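Local coordinates for protein UDP-glucose:anthocyanidin 3-O-glucosyltransferase (Clitoria ternatea, PDB 4REL) that belongs to the UDP-glycosyltransferase family and has the GT-B fold of two Rossmann-like domains, at residues E80-F85 with T190-T195; F10-G15 with D114-S119; S143-I148 with N197-V202; S38-H43 with F62-G67. All blocks are in the same frame, centred on the assembly; numbering follows the deposited sequence.

Contact 1: residues E80-F85 with T190-T195. With KMP (3,5,7-trihydroxy-2-(4-hydroxyphenyl)-4H-chromen-4-one), chain B.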
loop_
_atom_site.group_PDB
_atom_site.type_symbol
_atom_site.label_atom_id
_atom_site.label_comp_id
_atom_site.label_asym_id
_atom_site.label_seq_id
_atom_site.Cartn_x
_atom_site.Cartn_y
_atom_site.Cartn_z
ATOM N N GLU A 80 -0.674 -2.801 18.207
ATOM C CA GLU A 80 0.116 -3.511 19.221
ATOM C C GLU A 80 1.250 -4.358 18.651
ATOM O O GLU A 80 2.399 -4.236 19.089
ATOM C CB GLU A 80 -0.753 -4.380 20.130
ATOM C CG GLU A 80 0.109 -5.143 21.132
ATOM C CD GLU A 80 -0.667 -5.726 22.288
ATOM O OE1 GLU A 80 -1.879 -5.451 22.401
ATOM O OE2 GLU A 80 -0.054 -6.472 23.080
ATOM N N LYS A 81 0.947 -5.211 17.675
ATOM C CA LYS A 81 1.994 -6.069 17.123
ATOM C C LYS A 81 3.076 -5.268 16.416
ATOM O O LYS A 81 4.244 -5.688 16.387
ATOM C CB LYS A 81 1.411 -7.137 16.193
ATOM C CG LYS A 81 0.697 -8.261 16.949
ATOM C CD LYS A 81 0.008 -9.215 15.990
ATOM C CE LYS A 81 -0.475 -10.458 16.717
ATOM N NZ LYS A 81 -1.317 -11.306 15.833
ATOM N N LEU A 82 2.699 -4.124 15.852
ATOM C CA LEU A 82 3.676 -3.228 15.224
ATOM C C LEU A 82 4.638 -2.685 16.279
ATOM O O LEU A 82 5.854 -2.707 16.089
ATOM C CB LEU A 82 3.010 -2.052 14.497
ATOM C CG LEU A 82 1.782 -2.247 13.608
ATOM C CD1 LEU A 82 1.471 -0.962 12.851
ATOM C CD2 LEU A 82 1.943 -3.388 12.649
ATOM N N ASP A 83 4.092 -2.172 17.379
ATOM C CA ASP A 83 4.931 -1.691 18.480
ATOM C C ASP A 83 5.872 -2.782 18.990
ATOM O O ASP A 83 7.060 -2.535 19.225
ATOM C CB ASP A 83 4.061 -1.233 19.656
ATOM C CG ASP A 83 3.285 0.051 19.373
ATOM O OD1 ASP A 83 3.683 0.831 18.487
ATOM O OD2 ASP A 83 2.279 0.292 20.074
ATOM N N LEU A 84 5.330 -3.982 19.196
ATOM C CA LEU A 84 6.117 -5.076 19.773
ATOM C C LEU A 84 7.279 -5.449 18.867
ATOM O O LEU A 84 8.401 -5.653 19.343
ATOM C CB LEU A 84 5.236 -6.296 20.084
ATOM C CG LEU A 84 4.280 -6.122 21.276
ATOM C CD1 LEU A 84 3.351 -7.323 21.423
ATOM C CD2 LEU A 84 5.066 -5.910 22.575
ATOM N N PHE A 85 7.033 -5.517 17.562
ATOM C CA PHE A 85 8.146 -5.763 16.645
ATOM C C PHE A 85 9.152 -4.617 16.662
ATOM O O PHE A 85 10.352 -4.844 16.729
ATOM C CB PHE A 85 7.678 -5.980 15.203
ATOM C CG PHE A 85 8.822 -6.096 14.233
ATOM C CD1 PHE A 85 9.608 -7.245 14.210
ATOM C CD2 PHE A 85 9.139 -5.047 13.387
ATOM C CE1 PHE A 85 10.673 -7.354 13.337
ATOM C CE2 PHE A 85 10.216 -5.144 12.511
ATOM C CZ PHE A 85 10.977 -6.301 12.481
ATOM N N THR A 190 2.393 6.310 20.181
ATOM C CA THR A 190 2.803 4.919 20.284
ATOM C C THR A 190 4.211 4.805 19.731
ATOM O O THR A 190 4.690 5.727 19.068
ATOM C CB THR A 190 1.864 3.996 19.492
ATOM O OG1 THR A 190 1.893 4.368 18.106
ATOM C CG2 THR A 190 0.425 4.098 20.026
ATOM N N LEU A 191 4.883 3.689 19.996
ATOM C CA LEU A 191 6.214 3.506 19.432
ATOM C C LEU A 191 6.122 3.586 17.914
ATOM O O LEU A 191 7.011 4.129 17.254
ATOM C CB LEU A 191 6.828 2.168 19.872
ATOM C CG LEU A 191 8.159 1.810 19.212
ATOM C CD1 LEU A 191 9.201 2.875 19.480
ATOM C CD2 LEU A 191 8.642 0.453 19.728
ATOM N N PHE A 192 5.024 3.077 17.364
ATOM C CA PHE A 192 4.804 3.130 15.921
ATOM C C PHE A 192 4.661 4.572 15.439
ATOM O O PHE A 192 5.285 4.965 14.455
ATOM C CB PHE A 192 3.575 2.301 15.542
ATOM C CG PHE A 192 3.211 2.370 14.087
ATOM C CD1 PHE A 192 4.047 1.835 13.120
ATOM C CD2 PHE A 192 2.016 2.945 13.690
ATOM C CE1 PHE A 192 3.707 1.885 11.777
ATOM C CE2 PHE A 192 1.670 3.001 12.347
ATOM C CZ PHE A 192 2.516 2.467 11.392
ATOM N N SER A 193 3.850 5.373 16.124
ATOM C CA SER A 193 3.682 6.758 15.681
ATOM C C SER A 193 4.977 7.545 15.804
ATOM O O SER A 193 5.285 8.371 14.943
ATOM C CB SER A 193 2.534 7.477 16.411
ATOM O OG SER A 193 2.884 7.796 17.744
ATOM N N ARG A 194 5.744 7.292 16.862
ATOM C CA ARG A 194 7.019 7.977 17.062
ATOM C C ARG A 194 8.018 7.615 15.972
ATOM O O ARG A 194 8.804 8.455 15.518
ATOM C CB ARG A 194 7.602 7.637 18.435
ATOM C CG ARG A 194 6.748 8.136 19.591
ATOM C CD ARG A 194 7.404 7.852 20.936
ATOM N NE ARG A 194 6.620 8.381 22.050
ATOM C CZ ARG A 194 5.765 7.662 22.773
ATOM N NH1 ARG A 194 5.586 6.374 22.507
ATOM N NH2 ARG A 194 5.093 8.229 23.765
ATOM N N THR A 195 7.988 6.354 15.565
ATOM C CA THR A 195 8.833 5.872 14.480
ATOM C C THR A 195 8.484 6.579 13.160
ATOM O O THR A 195 9.370 7.077 12.454
ATOM C CB THR A 195 8.701 4.344 14.339
ATOM O OG1 THR A 195 9.159 3.716 15.547
ATOM C CG2 THR A 195 9.519 3.840 13.184
HETATM C C1 KMP B . 0.469 6.374 8.144
HETATM C C2 KMP B . 0.747 5.441 7.159
HETATM C C3 KMP B . 0.571 4.005 7.468
HETATM C C4 KMP B . 0.102 3.608 8.811
HETATM C C5 KMP B . -0.146 4.617 9.733
HETATM C C6 KMP B . 0.033 5.963 9.402
HETATM C C9 KMP B . 0.851 2.962 6.453
HETATM C C10 KMP B . 0.650 1.549 6.849
HETATM C C11 KMP B . 0.176 1.252 8.240
HETATM C C14 KMP B . -0.057 -0.146 8.722
HETATM C C15 KMP B . 0.402 -1.260 8.022
HETATM C C16 KMP B . 0.165 -2.539 8.499
HETATM C C17 KMP B . -0.537 -2.718 9.681
HETATM C C18 KMP B . -0.996 -1.614 10.388
HETATM C C19 KMP B . -0.752 -0.333 9.910
HETATM O O12 KMP B . -0.073 2.280 9.128
HETATM O O13 KMP B . 1.245 3.278 5.306
HETATM O O24 KMP B . -0.771 -3.978 10.143
HETATM O O27 KMP B . 0.895 0.581 5.922
HETATM O O29 KMP B . -0.225 6.909 10.347
HETATM O O30 KMP B . 1.175 5.819 5.923
#
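L82 lays its CD1 methyl over the centre of the F192 ring, a CH-pi contact with CD1 3.7 Å from the ring centroid. The same methyl touches the ligand KMP, with CD1 to KMP C18 at 3.5 Å. F192 meets KMP differently: its ring points an edge at the ligand, and CZ is 3.4 Å from KMP O12. CG of F192 lies anti to the backbone N (chi1 176°), sending the ring toward L82 and KMP. Next in sequence to L82, D83 OD1 accepts the one hydrogen bond across the pair, from F192 N at 2.8 Å. The donor N lies nearly on the line of the D83 C-O bond, but its N-H points aside (140° at the hydrogen). L191 packs alongside, its CD2 methyl 3.4 Å from D83 O. T190 is the N-cap of helix 191-197 and forms a capping box with S193: T190 OG1 takes S193 N, and S193 OG takes T190 N. The two short helix segments cross at 68°. L82 and F192 form part of the apolar wall of the KMP pocket. The D83 carboxylate sits at the N-terminal end of helix 191-197, where the helix dipole would probably stabilise its negative charge.

Contact 2: residues F10-G15 with D114-S119. With KMP (3,5,7-trihydroxy-2-(4-hydroxyphenyl)-4H-chromen-4-one), chain B.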
loop_
_atom_site.group_PDB
_atom_site.type_symbol
_atom_site.label_atom_id
_atom_site.label_comp_id
_atom_site.label_asym_id
_atom_site.label_seq_id
_atom_site.Cartn_x
_atom_site.Cartn_y
_atom_site.Cartn_z
ATOM N N PHE A 10 15.015 -6.001 5.008
ATOM C CA PHE A 10 14.117 -5.988 6.174
ATOM C C PHE A 10 12.742 -5.451 5.809
ATOM O O PHE A 10 12.556 -4.237 5.757
ATOM C CB PHE A 10 14.690 -5.111 7.304
ATOM C CG PHE A 10 16.022 -5.589 7.842
ATOM C CD1 PHE A 10 16.083 -6.595 8.800
ATOM C CD2 PHE A 10 17.207 -5.008 7.401
ATOM C CE1 PHE A 10 17.309 -7.034 9.299
ATOM C CE2 PHE A 10 18.438 -5.431 7.893
ATOM C CZ PHE A 10 18.487 -6.449 8.851
ATOM N N PRO A 11 11.767 -6.346 5.577
ATOM C CA PRO A 11 10.396 -5.845 5.442
ATOM C C PRO A 11 9.881 -5.314 6.765
ATOM O O PRO A 11 10.383 -5.700 7.821
ATOM C CB PRO A 11 9.600 -7.105 5.093
ATOM C CG PRO A 11 10.401 -8.229 5.736
ATOM C CD PRO A 11 11.830 -7.815 5.494
ATOM N N PHE A 12 8.885 -4.437 6.700
ATOM C CA PHE A 12 7.994 -4.203 7.832
ATOM C C PHE A 12 7.100 -5.441 7.805
ATOM O O PHE A 12 6.349 -5.651 6.854
ATOM C CB PHE A 12 7.203 -2.915 7.592
ATOM C CG PHE A 12 6.383 -2.458 8.773
ATOM C CD1 PHE A 12 6.969 -2.211 10.010
ATOM C CD2 PHE A 12 5.033 -2.209 8.620
ATOM C CE1 PHE A 12 6.191 -1.756 11.091
ATOM C CE2 PHE A 12 4.255 -1.758 9.691
ATOM C CZ PHE A 12 4.836 -1.529 10.919
ATOM N N PRO A 13 7.219 -6.302 8.829
ATOM C CA PRO A 13 6.759 -7.695 8.692
ATOM C C PRO A 13 5.256 -7.879 8.926
ATOM O O PRO A 13 4.822 -8.736 9.714
ATOM C CB PRO A 13 7.595 -8.425 9.744
ATOM C CG PRO A 13 7.759 -7.391 10.839
ATOM C CD PRO A 13 7.929 -6.071 10.102
ATOM N N PHE A 14 4.469 -7.086 8.202
ATOM C CA PHE A 14 3.020 -7.056 8.370
ATOM C C PHE A 14 2.286 -6.933 7.049
ATOM O O PHE A 14 2.528 -5.989 6.292
ATOM C CB PHE A 14 2.634 -5.901 9.289
ATOM C CG PHE A 14 3.259 -6.004 10.640
ATOM C CD1 PHE A 14 2.708 -6.844 11.601
ATOM C CD2 PHE A 14 4.429 -5.307 10.937
ATOM C CE1 PHE A 14 3.305 -6.977 12.854
ATOM C CE2 PHE A 14 5.031 -5.444 12.186
ATOM C CZ PHE A 14 4.468 -6.277 13.137
ATOM N N GLY A 15 1.392 -7.890 6.797
ATOM C CA GLY A 15 0.465 -7.861 5.671
ATOM C C GLY A 15 0.861 -7.124 4.405
ATOM O O GLY A 15 1.664 -7.617 3.614
ATOM N N ASP A 114 12.139 -1.623 4.412
ATOM C CA ASP A 114 10.913 -0.843 4.467
ATOM C C ASP A 114 11.225 0.370 5.340
ATOM O O ASP A 114 11.861 0.230 6.373
ATOM C CB ASP A 114 9.799 -1.688 5.094
ATOM C CG ASP A 114 8.446 -1.000 5.045
ATOM O OD1 ASP A 114 7.554 -1.475 4.304
ATOM O OD2 ASP A 114 8.272 0.023 5.739
ATOM N N ALA A 115 10.822 1.562 4.904
ATOM C CA ALA A 115 11.146 2.796 5.626
ATOM C C ALA A 115 10.720 2.786 7.094
ATOM O O ALA A 115 11.313 3.486 7.914
ATOM C CB ALA A 115 10.529 4.017 4.908
ATOM N N PHE A 116 9.672 2.035 7.423
ATOM C CA PHE A 116 9.180 2.019 8.805
ATOM C C PHE A 116 10.145 1.306 9.755
ATOM O O PHE A 116 10.081 1.512 10.970
ATOM C CB PHE A 116 7.801 1.359 8.921
ATOM C CG PHE A 116 6.670 2.173 8.346
ATOM C CD1 PHE A 116 6.882 3.464 7.868
ATOM C CD2 PHE A 116 5.388 1.636 8.279
ATOM C CE1 PHE A 116 5.833 4.212 7.333
ATOM C CE2 PHE A 116 4.326 2.384 7.745
ATOM C CZ PHE A 116 4.558 3.668 7.268
ATOM N N VAL A 117 11.006 0.443 9.218
ATOM C CA VAL A 117 11.970 -0.258 10.067
ATOM C C VAL A 117 13.189 0.637 10.236
ATOM O O VAL A 117 14.272 0.373 9.712
ATOM C CB VAL A 117 12.352 -1.640 9.499
ATOM C CG1 VAL A 117 13.192 -2.426 10.518
ATOM C CG2 VAL A 117 11.089 -2.422 9.168
ATOM N N THR A 118 13.007 1.722 10.973
ATOM C CA THR A 118 14.055 2.733 11.053
ATOM C C THR A 118 15.291 2.238 11.797
ATOM O O THR A 118 16.386 2.753 11.582
ATOM C CB THR A 118 13.546 4.025 11.698
ATOM O OG1 THR A 118 13.121 3.736 13.035
ATOM C CG2 THR A 118 12.363 4.589 10.894
ATOM N N SER A 119 15.127 1.239 12.662
ATOM C CA SER A 119 16.286 0.652 13.347
ATOM C C SER A 119 17.292 0.045 12.362
ATOM O O SER A 119 18.471 -0.108 12.688
ATOM C CB SER A 119 15.853 -0.407 14.366
ATOM O OG SER A 119 15.229 0.206 15.482
HETATM C C1 KMP B . 0.469 6.374 8.144
HETATM C C2 KMP B . 0.747 5.441 7.159
HETATM C C3 KMP B . 0.571 4.005 7.468
HETATM C C4 KMP B . 0.102 3.608 8.811
HETATM C C5 KMP B . -0.146 4.617 9.733
HETATM C C6 KMP B . 0.033 5.963 9.402
HETATM C C9 KMP B . 0.851 2.962 6.453
HETATM C C10 KMP B . 0.650 1.549 6.849
HETATM C C11 KMP B . 0.176 1.252 8.240
HETATM C C14 KMP B . -0.057 -0.146 8.722
HETATM C C15 KMP B . 0.402 -1.260 8.022
HETATM C C16 KMP B . 0.165 -2.539 8.499
HETATM C C17 KMP B . -0.537 -2.718 9.681
HETATM C C18 KMP B . -0.996 -1.614 10.388
HETATM C C19 KMP B . -0.752 -0.333 9.910
HETATM O O12 KMP B . -0.073 2.280 9.128
HETATM O O13 KMP B . 1.245 3.278 5.306
HETATM O O24 KMP B . -0.771 -3.978 10.143
HETATM O O27 KMP B . 0.895 0.581 5.922
HETATM O O29 KMP B . -0.225 6.909 10.347
HETATM O O30 KMP B . 1.175 5.819 5.923
HETATM O O HOH W 1 8.130 -4.162 3.697
#
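D114, at the end of strand 110-114, opens 114-119 by giving its N-H to F10 O at 3.0 Å, tying it to strand 6-10. Its CG is anti to the backbone N (chi1 -174°), which lays the carboxylate along F12, D114 CG 3.4 Å from F12 CB. OD1 accepts a hydrogen bond from a water that in turn accepts from F12 N. OD1 is also hydrogen-bonded to H17 ND1. OD2 uses its anti lone pair to accept from F116 N at 3.0 Å, making an Asx turn. A type I beta turn runs from D114 to V117 and brings F116 and V117 back to 10-15. F116 sends its ring edge at the face of F12, a T-shaped pair with centroids 5.3 Å apart and planes at 86°. Its CB lies over that same F12 face, while F14 covers the opposite one. Next along the same rim, F116 CE2 comes within 3.8 Å of KMP C9. V117 sets CG2 against P11 O at 3.6 Å and F12 CA at 3.8 Å. The buried D114 carboxylate is held by backbone, water and H17. The H17 bond would be expected to orient that ring, whose NE2 is hydrogen-bonded to KMP.

Contact 3: residues S143-I148 with N197-V202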
loop_
_atom_site.group_PDB
_atom_site.type_symbol
_atom_site.label_atom_id
_atom_site.label_comp_id
_atom_site.label_asym_id
_atom_site.label_seq_id
_atom_site.Cartn_x
_atom_site.Cartn_y
_atom_site.Cartn_z
ATOM N N SER A 143 5.742 13.619 1.889
ATOM C CA SER A 143 5.925 15.037 2.187
ATOM C C SER A 143 5.554 15.406 3.612
ATOM O O SER A 143 6.159 16.298 4.206
ATOM C CB SER A 143 5.143 15.895 1.197
ATOM O OG SER A 143 5.838 15.952 -0.025
ATOM N N LEU A 144 4.563 14.708 4.157
ATOM C CA LEU A 144 4.070 14.996 5.499
ATOM C C LEU A 144 5.174 14.965 6.550
ATOM O O LEU A 144 5.217 15.811 7.445
ATOM C CB LEU A 144 2.983 13.992 5.890
ATOM C CG LEU A 144 1.809 13.849 4.929
ATOM C CD1 LEU A 144 0.890 12.728 5.399
ATOM C CD2 LEU A 144 1.056 15.160 4.847
ATOM N N TYR A 145 6.074 13.992 6.429
ATOM C CA TYR A 145 7.063 13.734 7.470
ATOM C C TYR A 145 8.174 14.777 7.540
ATOM O O TYR A 145 8.933 14.820 8.506
ATOM C CB TYR A 145 7.583 12.292 7.337
ATOM C CG TYR A 145 6.420 11.341 7.494
ATOM C CD1 TYR A 145 5.862 11.123 8.742
ATOM C CD2 TYR A 145 5.823 10.746 6.390
ATOM C CE1 TYR A 145 4.765 10.302 8.904
ATOM C CE2 TYR A 145 4.724 9.911 6.542
ATOM C CZ TYR A 145 4.205 9.694 7.804
ATOM O OH TYR A 145 3.112 8.876 7.979
ATOM N N PHE A 146 8.236 15.642 6.533
ATOM C CA PHE A 146 9.163 16.767 6.545
ATOM C C PHE A 146 8.518 18.066 7.002
ATOM O O PHE A 146 9.160 19.125 6.995
ATOM C CB PHE A 146 9.776 16.939 5.161
ATOM C CG PHE A 146 10.670 15.806 4.770
ATOM C CD1 PHE A 146 12.038 15.891 4.979
ATOM C CD2 PHE A 146 10.145 14.646 4.218
ATOM C CE1 PHE A 146 12.875 14.843 4.633
ATOM C CE2 PHE A 146 10.977 13.590 3.876
ATOM C CZ PHE A 146 12.340 13.693 4.080
ATOM N N ASN A 147 7.263 17.980 7.437
ATOM C CA ASN A 147 6.495 19.173 7.783
ATOM C C ASN A 147 5.584 18.945 8.985
ATOM O O ASN A 147 4.506 19.518 9.062
ATOM C CB ASN A 147 5.663 19.641 6.579
ATOM C CG ASN A 147 6.524 20.091 5.414
ATOM O OD1 ASN A 147 6.977 21.240 5.363
ATOM N ND2 ASN A 147 6.755 19.190 4.468
ATOM N N ILE A 148 6.031 18.118 9.928
ATOM C CA ILE A 148 5.184 17.742 11.061
ATOM C C ILE A 148 4.748 18.951 11.898
ATOM O O ILE A 148 3.569 19.072 12.253
ATOM C CB ILE A 148 5.871 16.687 11.955
ATOM C CG1 ILE A 148 6.152 15.423 11.145
ATOM C CG2 ILE A 148 5.012 16.371 13.185
ATOM C CD1 ILE A 148 7.137 14.485 11.791
ATOM N N ASN A 197 7.004 9.444 12.866
ATOM C CA ASN A 197 7.334 10.857 12.993
ATOM C C ASN A 197 8.822 11.166 12.891
ATOM O O ASN A 197 9.200 12.319 12.755
ATOM C CB ASN A 197 6.782 11.418 14.297
ATOM C CG ASN A 197 5.281 11.530 14.275
ATOM O OD1 ASN A 197 4.627 11.503 15.320
ATOM N ND2 ASN A 197 4.719 11.636 13.076
ATOM N N SER A 198 9.663 10.140 12.959
ATOM C CA SER A 198 11.105 10.330 12.820
ATOM C C SER A 198 11.547 10.262 11.362
ATOM O O SER A 198 12.727 10.456 11.062
ATOM C CB SER A 198 11.880 9.275 13.618
ATOM O OG SER A 198 11.867 8.007 12.971
ATOM N N LEU A 199 10.616 9.986 10.453
ATOM C CA LEU A 199 10.999 9.758 9.052
ATOM C C LEU A 199 11.646 10.974 8.373
ATOM O O LEU A 199 12.471 10.819 7.477
ATOM C CB LEU A 199 9.804 9.265 8.239
ATOM C CG LEU A 199 9.411 7.804 8.460
ATOM C CD1 LEU A 199 8.047 7.563 7.832
ATOM C CD2 LEU A 199 10.470 6.855 7.868
ATOM N N GLY A 200 11.270 12.175 8.798
ATOM C CA GLY A 200 11.858 13.386 8.249
ATOM C C GLY A 200 13.354 13.455 8.493
ATOM O O GLY A 200 14.113 13.970 7.664
ATOM N N VAL A 201 13.792 12.920 9.627
ATOM C CA VAL A 201 15.205 12.917 9.956
ATOM C C VAL A 201 15.877 11.648 9.421
ATOM O O VAL A 201 17.044 11.667 9.013
ATOM C CB VAL A 201 15.407 13.010 11.479
ATOM C CG1 VAL A 201 16.867 12.790 11.842
ATOM C CG2 VAL A 201 14.956 14.366 11.977
ATOM N N VAL A 202 15.130 10.553 9.416
ATOM C CA VAL A 202 15.666 9.260 8.979
ATOM C C VAL A 202 15.905 9.186 7.463
ATOM O O VAL A 202 16.991 8.812 7.016
ATOM C CB VAL A 202 14.755 8.092 9.437
ATOM C CG1 VAL A 202 15.111 6.785 8.696
ATOM C CG2 VAL A 202 14.862 7.892 10.945
#
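Y145 and L199 make one of two CH-pi contacts between these segments. The two side chains run side by side and point the same way. L199 CD1 sits over the centre of the Y145 ring, 4.0 Å from its centroid, and the two CB atoms pack at 3.9 Å. A second CH-pi contact uses glycine: G200 CA lies over the F146 ring, 4.1 Å from the centroid. CG of F146 is anti to its carbonyl carbon (chi1 -67°), and this turns the ring over the start of helix 199-202. Backbone to backbone, G200 CA makes a CA-H...O contact with Y145 O at 3.3 Å. The absence of a CB on G200 permits this approach. Apolar-to-polar packing completes the set, with the I148 methyl pressed tightly against N197 O, 3.1 Å from I148 CD1. The junction is therefore made of ring faces, methyls and CH groups, and it backs Y145, a residue of the KMP pocket.

Contact 4: residues S38-H43 with F62-G67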
loop_
_atom_site.group_PDB
_atom_site.type_symbol
_atom_site.label_atom_id
_atom_site.label_comp_id
_atom_site.label_asym_id
_atom_site.label_seq_id
_atom_site.Cartn_x
_atom_site.Cartn_y
_atom_site.Cartn_z
ATOM N N SER A 38 19.246 -11.607 1.073
ATOM C CA SER A 38 18.874 -12.256 2.319
ATOM C C SER A 38 17.669 -11.540 2.904
ATOM O O SER A 38 17.776 -10.407 3.369
ATOM C CB SER A 38 20.053 -12.241 3.296
ATOM O OG SER A 38 21.126 -13.073 2.832
ATOM N N PHE A 39 16.525 -12.214 2.864
ATOM C CA PHE A 39 15.239 -11.635 3.252
ATOM C C PHE A 39 14.962 -12.012 4.705
ATOM O O PHE A 39 14.816 -13.187 5.039
ATOM C CB PHE A 39 14.145 -12.185 2.325
ATOM C CG PHE A 39 12.893 -11.358 2.282
ATOM C CD1 PHE A 39 12.717 -10.399 1.297
ATOM C CD2 PHE A 39 11.886 -11.551 3.214
ATOM C CE1 PHE A 39 11.560 -9.639 1.236
ATOM C CE2 PHE A 39 10.717 -10.792 3.162
ATOM C CZ PHE A 39 10.558 -9.839 2.178
ATOM N N ILE A 40 14.881 -11.009 5.570
ATOM C CA ILE A 40 14.865 -11.245 7.006
ATOM C C ILE A 40 13.511 -10.828 7.571
ATOM O O ILE A 40 13.212 -9.639 7.681
ATOM C CB ILE A 40 15.988 -10.445 7.701
ATOM C CG1 ILE A 40 17.356 -10.835 7.122
ATOM C CG2 ILE A 40 15.954 -10.664 9.209
ATOM C CD1 ILE A 40 18.492 -9.863 7.494
ATOM N N GLY A 41 12.687 -11.812 7.918
ATOM C CA GLY A 41 11.354 -11.533 8.437
ATOM C C GLY A 41 11.100 -12.250 9.746
ATOM O O GLY A 41 12.010 -12.863 10.305
ATOM N N THR A 42 9.866 -12.176 10.239
ATOM C CA THR A 42 9.486 -12.908 11.442
ATOM C C THR A 42 8.910 -14.251 11.019
ATOM O O THR A 42 8.686 -14.482 9.827
ATOM C CB THR A 42 8.419 -12.151 12.232
ATOM O OG1 THR A 42 7.270 -11.953 11.393
ATOM C CG2 THR A 42 8.941 -10.789 12.666
ATOM N N HIS A 43 8.650 -15.134 11.977
ATOM C CA HIS A 43 8.063 -16.423 11.622
ATOM C C HIS A 43 6.729 -16.180 10.927
ATOM O O HIS A 43 6.454 -16.759 9.878
ATOM C CB HIS A 43 7.909 -17.338 12.841
ATOM C CG HIS A 43 7.221 -18.631 12.533
ATOM N ND1 HIS A 43 7.905 -19.768 12.163
ATOM C CD2 HIS A 43 5.907 -18.959 12.522
ATOM C CE1 HIS A 43 7.043 -20.745 11.946
ATOM N NE2 HIS A 43 5.824 -20.281 12.156
ATOM N N PHE A 62 15.453 -15.697 6.231
ATOM C CA PHE A 62 15.888 -15.848 7.617
ATOM C C PHE A 62 14.831 -15.323 8.567
ATOM O O PHE A 62 13.998 -14.497 8.184
ATOM C CB PHE A 62 17.235 -15.147 7.832
ATOM C CG PHE A 62 18.306 -15.638 6.896
ATOM C CD1 PHE A 62 18.980 -16.815 7.162
ATOM C CD2 PHE A 62 18.605 -14.947 5.726
ATOM C CE1 PHE A 62 19.937 -17.292 6.292
ATOM C CE2 PHE A 62 19.570 -15.421 4.849
ATOM C CZ PHE A 62 20.239 -16.592 5.134
ATOM N N THR A 63 14.858 -15.817 9.801
ATOM C CA THR A 63 13.808 -15.494 10.766
ATOM C C THR A 63 14.344 -14.797 12.014
ATOM O O THR A 63 15.290 -15.274 12.647
ATOM C CB THR A 63 13.075 -16.764 11.205
ATOM O OG1 THR A 63 12.532 -17.428 10.053
ATOM C CG2 THR A 63 11.946 -16.435 12.179
ATOM N N ILE A 64 13.716 -13.680 12.374
ATOM C CA ILE A 64 14.028 -12.977 13.620
ATOM C C ILE A 64 12.785 -12.888 14.513
ATOM O O ILE A 64 11.680 -13.256 14.099
ATOM C CB ILE A 64 14.597 -11.572 13.370
ATOM C CG1 ILE A 64 13.599 -10.714 12.589
ATOM C CG2 ILE A 64 15.944 -11.659 12.641
ATOM C CD1 ILE A 64 14.061 -9.268 12.362
ATOM N N SER A 65 12.968 -12.403 15.736
ATOM C CA SER A 65 11.860 -12.317 16.697
ATOM C C SER A 65 10.753 -11.351 16.266
ATOM O O SER A 65 11.029 -10.321 15.651
ATOM C CB SER A 65 12.388 -11.874 18.067
ATOM O OG SER A 65 11.318 -11.739 18.995
ATOM N N ASP A 66 9.502 -11.674 16.607
ATOM C CA ASP A 66 8.399 -10.742 16.390
ATOM C C ASP A 66 8.138 -9.837 17.595
ATOM O O ASP A 66 7.287 -8.947 17.536
ATOM C CB ASP A 66 7.112 -11.470 15.965
ATOM C CG ASP A 66 6.627 -12.493 16.993
ATOM O OD1 ASP A 66 7.153 -12.546 18.126
ATOM O OD2 ASP A 66 5.693 -13.256 16.662
ATOM N N GLY A 67 8.881 -10.050 18.678
ATOM C CA GLY A 67 8.754 -9.203 19.853
ATOM C C GLY A 67 7.604 -9.580 20.759
ATOM O O GLY A 67 7.314 -8.885 21.740
HETATM O O HOH W 2 9.397 -14.572 14.706
#
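I64 holds CG1 between its backbone N and carbonyl carbon (chi1 60°), which puts its CG2 anti to the carbonyl carbon, facing I40. I40 has CG2 anti to its N. These torsions bring the two CG2 methyls together at 3.6 Å, the side chains crossing at about a right angle. The setting is the beta-alpha-beta unit of strand 36-42, helix 43-50 and strand 59-64, in the parallel sheet of a Rossmann-like GT-B domain. Strand 59-64 is outermost here. Three backbone bonds join the strands in parallel register: F62 N to F39 O, G41 N to F62 O at 3.0 Å, and I64 N to G41 O at 2.8 Å. F62 shares a sheet face with I40. S38 meets its ring edge, OG to F62 CE2 3.5 Å, and that OG is hydrogen-bonded to H6. Further along, T42 CG2 packs on D66 CB at 3.8 Å. T63 CG2 rests 3.5 Å from H43 N. One water accepts from H43 N at 2.9 Å and donates to I64 O at 2.7 Å.

Contact 2 is fully buried; contacts 1, 3 and 4 are only partly so. Contact 4 is regular sheet pairing by backbone bonds. Contact 2 lies where two strands of the same sheet give way to loops, mixing one backbone bond with a carboxylate and rings. The two touch, P11 CD lying 3.2 Å from I40 O. Contacts 1 and 3 draw on the successive helices 191-197 and 199-202 and mix side-chain packing with backbone atoms, but contact 1 adds a carboxylate bond that contact 3 lacks. Residues from contacts 1, 2 and 3 line the KMP pocket. Contact 4 is remote from contact 3 (nearest atoms about 16 Å apart), yet F85 and P13 connect it to contacts 1 and 2.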